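Local coordinates for protein Poly(A) ribonuclease pop2 (Schizosaccharomyces pombe, PDB 2P51) that removes the poly(A) tails of mRNA as a metal-dependent 3'-exoribonuclease, the catalytic component of the CCR4-NOT core complex, at residues Ser49-Phe54 and His236-Asp241. Numbering follows the deposited sequence.
Sequences SMDTEF and HQAGSD. With MG (magnesium ion), chain C; MG (magnesium ion), chain B.
E53 and D51, on strand 47-53, gather with D241 of helix 238-257 round a magnesium ion, forming most of the two-metal active site of the DEDD nuclease fold, while A238 packs on the strand beside them. Each of the three acids gives this ion one carboxylate oxygen: OE2 of E53 and OD2 of D51 bind at 2.1 Å, OD2 of D241 at 2.0 Å. With all three bound to the cation, OE2 of E53 and OD2 of D241 come within 3.0 Å of each other, an approach whose repulsion the metal probably offsets. The E53 and D241 carboxylates are turned 66° apart and reach the ion from different directions. In D51, CG anti to the backbone N (chi1 -172°) carries the carboxylate between the two metals, and OD1 binds the second magnesium at 2.0 Å, which D172, the fourth acid, also ligates. Next to the metal ligands, the methyl of A238 packs between the carbonyl oxygen of D51, 3.7 Å from CB, and CG of E53, bringing the helix start against the strand. OE1 of E53 stands over one face of the H236 ring, 3.3 Å from NE2, with carboxylate and ring planes 46° apart, while NE2 reaches a water that donates to the carbonyl oxygen of F54. The other carboxylate oxygen of D241 turns from the metal to R231, a salt bridge, and OD1 also accepts the backbone N-H of H236 on its syn side, N to OD1 3.1 Å.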
loop_
_atom_site.group_PDB
_atom_site.type_symbol
_atom_site.label_atom_id
_atom_site.label_comp_id
_atom_site.label_asym_id
_atom_site.label_seq_id
_atom_site.Cartn_x
_atom_site.Cartn_y
_atom_site.Cartn_z
ATOM N N SER A 49 -5.934 3.335 4.126
ATOM C CA SER A 49 -5.520 3.406 2.707
ATOM C C SER A 49 -4.030 3.146 2.631
ATOM O O SER A 49 -3.322 3.674 3.527
ATOM C CB SER A 49 -5.875 4.765 2.073
ATOM O OG SER A 49 -7.311 4.902 2.147
ATOM N N MET A 50 -3.591 2.384 1.615
ATOM C CA MET A 50 -2.207 1.901 1.650
ATOM C C MET A 50 -1.561 2.010 0.283
ATOM O O MET A 50 -2.225 1.848 -0.759
ATOM C CB MET A 50 -2.187 0.440 2.149
ATOM C CG MET A 50 -0.858 -0.264 2.198
ATOM S SD MET A 50 -0.400 -1.028 0.610
ATOM C CE MET A 50 -1.484 -2.477 0.674
ATOM N N ASP A 51 -0.245 2.262 0.373
ATOM C CA ASP A 51 0.627 2.189 -0.796
ATOM C C ASP A 51 1.994 1.660 -0.364
ATOM O O ASP A 51 2.270 1.742 0.868
ATOM C CB ASP A 51 0.829 3.555 -1.483
ATOM C CG ASP A 51 1.568 3.455 -2.814
ATOM O OD1 ASP A 51 1.373 2.429 -3.515
ATOM O OD2 ASP A 51 2.310 4.413 -3.103
ATOM N N THR A 52 2.818 1.185 -1.304
ATOM C CA THR A 52 4.179 0.832 -0.920
ATOM C C THR A 52 5.145 1.368 -1.985
ATOM O O THR A 52 4.753 1.623 -3.117
ATOM C CB THR A 52 4.464 -0.688 -0.816
ATOM O OG1 THR A 52 4.526 -1.258 -2.123
ATOM C CG2 THR A 52 3.369 -1.402 0.017
ATOM N N GLU A 53 6.404 1.587 -1.608
ATOM C CA GLU A 53 7.429 1.840 -2.604
ATOM C C GLU A 53 8.430 0.660 -2.512
ATOM O O GLU A 53 8.714 0.146 -1.413
ATOM C CB GLU A 53 8.153 3.164 -2.399
ATOM C CG GLU A 53 7.281 4.408 -2.332
ATOM C CD GLU A 53 6.419 4.633 -3.542
ATOM O OE1 GLU A 53 6.831 4.361 -4.676
ATOM O OE2 GLU A 53 5.257 5.107 -3.353
ATOM N N PHE A 54 8.986 0.252 -3.631
ATOM C CA PHE A 54 9.875 -0.895 -3.738
ATOM C C PHE A 54 10.714 -0.688 -4.996
ATOM O O PHE A 54 10.419 0.233 -5.780
ATOM C CB PHE A 54 9.055 -2.184 -3.790
ATOM C CG PHE A 54 7.974 -2.175 -4.856
ATOM C CD1 PHE A 54 8.253 -2.570 -6.163
ATOM C CD2 PHE A 54 6.671 -1.794 -4.521
ATOM C CE1 PHE A 54 7.270 -2.569 -7.127
ATOM C CE2 PHE A 54 5.685 -1.766 -5.494
ATOM C CZ PHE A 54 6.003 -2.171 -6.788
ATOM N N HIS A 236 4.972 9.820 -5.348
ATOM C CA HIS A 236 5.887 8.697 -5.439
ATOM C C HIS A 236 6.625 8.548 -4.123
ATOM O O HIS A 236 7.736 8.006 -4.117
ATOM C CB HIS A 236 6.807 8.858 -6.676
ATOM C CG HIS A 236 7.267 7.520 -7.139
ATOM N ND1 HIS A 236 6.668 6.877 -8.207
ATOM C CD2 HIS A 236 8.239 6.696 -6.670
ATOM C CE1 HIS A 236 7.256 5.695 -8.385
ATOM N NE2 HIS A 236 8.232 5.559 -7.470
ATOM N N GLN A 237 5.985 8.966 -3.023
ATOM C CA GLN A 237 6.376 8.547 -1.687
ATOM C C GLN A 237 5.146 7.883 -1.060
ATOM O O GLN A 237 4.047 8.402 -1.299
ATOM C CB GLN A 237 6.960 9.654 -0.791
ATOM C CG GLN A 237 8.396 9.988 -1.296
ATOM C CD GLN A 237 9.279 10.530 -0.203
ATOM O OE1 GLN A 237 9.416 9.990 0.889
ATOM N NE2 GLN A 237 9.927 11.696 -0.423
ATOM N N ALA A 238 5.330 6.781 -0.335
ATOM C CA ALA A 238 4.144 5.956 -0.024
ATOM C C ALA A 238 3.177 6.663 0.907
ATOM O O ALA A 238 1.968 6.431 0.803
ATOM C CB ALA A 238 4.524 4.613 0.538
ATOM N N GLY A 239 3.636 7.492 1.837
ATOM C CA GLY A 239 2.762 8.203 2.745
ATOM C C GLY A 239 1.807 9.088 1.993
ATOM O O GLY A 239 0.567 9.017 2.139
ATOM N N SER A 240 2.325 9.936 1.126
ATOM C CA SER A 240 1.537 10.867 0.327
ATOM C C SER A 240 0.654 10.110 -0.646
ATOM O O SER A 240 -0.536 10.444 -0.808
ATOM C CB SER A 240 2.514 11.793 -0.417
ATOM O OG SER A 240 1.777 12.673 -1.251
ATOM N N ASP A 241 1.207 9.080 -1.285
ATOM C CA ASP A 241 0.368 8.318 -2.228
ATOM C C ASP A 241 -0.793 7.618 -1.504
ATOM O O ASP A 241 -1.921 7.570 -2.052
ATOM C CB ASP A 241 1.191 7.279 -2.976
ATOM C CG ASP A 241 2.251 7.835 -3.905
ATOM O OD1 ASP A 241 2.179 9.029 -4.308
ATOM O OD2 ASP A 241 3.208 7.092 -4.275
HETATM MG MG MG C . 3.575 5.110 -4.602
HETATM MG MG MG B . 0.831 1.514 -5.266
HETATM O O HOH W 1 2.699 0.720 -5.652
HETATM O O HOH W 2 4.004 3.116 -5.209
HETATM O O HOH W 3 9.997 3.086 -7.329
HETATM O O HOH W 4 -1.119 2.176 -5.177
HETATM O O HOH W 5 1.420 3.149 -6.266
HETATM O O HOH W 6 0.135 0.604 -7.063
#